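Local coordinates for protein hydrogenase 2 maturation peptidase (Thaumarchaeota archaeon SCGC AB-539-E09, PDB 5TTX) that probably cleaves a C-terminal peptide from the large subunit of a nickel-iron hydrogenase during its maturation, at residues Asp31-Ser35 with Met36-Asp40. Sequence-based numbering, arbitrary orientation.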
loop_
_atom_site.group_PDB
_atom_site.type_symbol
_atom_site.label_atom_id
_atom_site.label_comp_id
_atom_site.label_asym_id
_atom_site.label_seq_id
_atom_site.Cartn_x
_atom_site.Cartn_y
_atom_site.Cartn_z
ATOM N N ASP A 31 -39.024 32.300 6.037
ATOM C CA ASP A 31 -40.068 33.225 5.599
ATOM C C ASP A 31 -39.676 34.668 5.879
ATOM O O ASP A 31 -39.848 35.540 5.020
ATOM C CB ASP A 31 -41.400 32.931 6.295
ATOM C CG ASP A 31 -42.000 31.604 5.898
ATOM O OD1 ASP A 31 -41.439 30.920 5.010
ATOM O OD2 ASP A 31 -43.046 31.252 6.485
ATOM N N LEU A 32 -39.154 34.946 7.077
ATOM C CA LEU A 32 -38.721 36.308 7.379
ATOM C C LEU A 32 -37.615 36.751 6.433
ATOM O O LEU A 32 -37.679 37.847 5.863
ATOM C CB LEU A 32 -38.264 36.415 8.830
ATOM C CG LEU A 32 -39.373 36.308 9.874
ATOM C CD1 LEU A 32 -38.756 36.348 11.273
ATOM C CD2 LEU A 32 -40.429 37.455 9.697
ATOM N N LEU A 33 -36.603 35.902 6.236
ATOM C CA LEU A 33 -35.473 36.255 5.371
ATOM C C LEU A 33 -35.915 36.460 3.926
ATOM O O LEU A 33 -35.532 37.442 3.284
ATOM C CB LEU A 33 -34.397 35.174 5.460
ATOM C CG LEU A 33 -33.714 35.110 6.822
ATOM C CD1 LEU A 33 -32.845 33.874 6.922
ATOM C CD2 LEU A 33 -32.876 36.372 7.043
ATOM N N SER A 34 -36.744 35.550 3.402
ATOM C CA SER A 34 -37.265 35.696 2.045
ATOM C C SER A 34 -38.032 36.988 1.836
ATOM O O SER A 34 -38.180 37.418 0.690
ATOM C CB SER A 34 -38.181 34.528 1.681
ATOM O OG SER A 34 -37.428 33.324 1.554
ATOM N N SER A 35 -38.549 37.613 2.883
ATOM C CA SER A 35 -39.259 38.860 2.659
ATOM C C SER A 35 -38.368 40.083 2.849
ATOM O O SER A 35 -38.820 41.200 2.613
ATOM C CB SER A 35 -40.504 38.956 3.558
ATOM O OG SER A 35 -40.187 39.376 4.871
HETATM N N MSE A 36 -37.123 39.905 3.269
HETATM C CA MSE A 36 -36.212 41.032 3.310
HETATM C C MSE A 36 -35.484 41.050 1.993
HETATM O O MSE A 36 -35.702 40.192 1.145
HETATM C CB MSE A 36 -35.246 40.922 4.474
HETATM C CG MSE A 36 -35.950 40.661 5.775
HETATM SE SE MSE A 36 -34.702 40.223 7.193
HETATM C CE MSE A 36 -34.364 42.041 7.858
ATOM N N SER A 37 -34.615 42.013 1.800
ATOM C CA SER A 37 -33.985 42.183 0.496
ATOM C C SER A 37 -32.537 41.755 0.665
ATOM O O SER A 37 -31.664 42.566 0.972
ATOM C CB SER A 37 -34.117 43.624 -0.010
ATOM O OG SER A 37 -35.462 44.070 0.101
ATOM N N LEU A 38 -32.317 40.552 0.505
ATOM C CA LEU A 38 -31.039 39.890 0.676
ATOM C C LEU A 38 -30.283 39.819 -0.646
ATOM O O LEU A 38 -30.894 39.701 -1.716
ATOM C CB LEU A 38 -31.242 38.486 1.215
ATOM C CG LEU A 38 -31.714 38.415 2.666
ATOM C CD1 LEU A 38 -31.795 36.966 3.119
ATOM C CD2 LEU A 38 -30.793 39.207 3.576
ATOM N N PRO A 39 -28.956 39.894 -0.587
ATOM C CA PRO A 39 -28.153 39.736 -1.806
ATOM C C PRO A 39 -28.487 38.434 -2.523
ATOM O O PRO A 39 -28.835 37.424 -1.895
ATOM C CB PRO A 39 -26.712 39.732 -1.288
ATOM C CG PRO A 39 -26.781 40.266 0.116
ATOM C CD PRO A 39 -28.138 39.970 0.635
ATOM N N ASP A 40 -28.376 38.470 -3.856
ATOM C CA ASP A 40 -28.695 37.306 -4.682
ATOM C C ASP A 40 -27.901 36.075 -4.275
ATOM O O ASP A 40 -28.376 34.945 -4.459
ATOM C CB ASP A 40 -28.431 37.603 -6.160
ATOM C CG ASP A 40 -29.580 38.334 -6.827
ATOM O OD1 ASP A 40 -29.311 39.160 -7.726
ATOM O OD2 ASP A 40 -30.752 38.091 -6.451
HETATM O O HOH W 1 -34.549 38.072 0.482
#
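Leu-38 packs against Leu-33 in the last turn of helix 25-34, and Met-36 lies alongside Leu-33 with a looser contact. Two apolar contacts carry this. The branch CD1 of Leu-38 lies 3.9 Å from CB of Leu-33, the two side chains running obliquely across each other. The same CD1 also reaches the backbone, 3.8 Å from O of Leu-33. SE of selenomethionine Met-36 sits 4.3 Å from CD2 of the same leucine, Leu-33. The Met-36 chain is extended as far as its selenium and then bends (chi3 90°). Its CG passes 3.3 Å from O of Leu-32.

The polar contacts are made mostly by backbone atoms. N of Met-36 donates to O of Leu-33 at 2.9 Å, from well above the carbonyl plane. This i+3 to i bond closes a turn as the chain leaves the helix. One water donates to O of Leu-33 and weakly accepts from N of Leu-38. Its approach to O of Met-36 is too short to be relied on and remains doubtful. O of Leu-33 thus serves both a backbone N-H and the water.

Ser-35 turns its hydroxyl back to the helix. With chi1 at 81°, OG stands between its own N and carbonyl carbon and donates to O of Leu-32 at 3.1 Å. N of Ser-35 donates to the same oxygen, from the same face of its plane. Two donors therefore satisfy one carbonyl of the final turn.

Leu-32 and Met-36 also touch Val-151 of helix 141-158, while Leu-38 rests on Leu-160. The arrangement is a helix C-terminus running into a connecting loop, here the alpha-to-beta link from helix 25-34 to strand 42-48, outermost in this chain's mixed beta-sheet, within an alpha/beta fold.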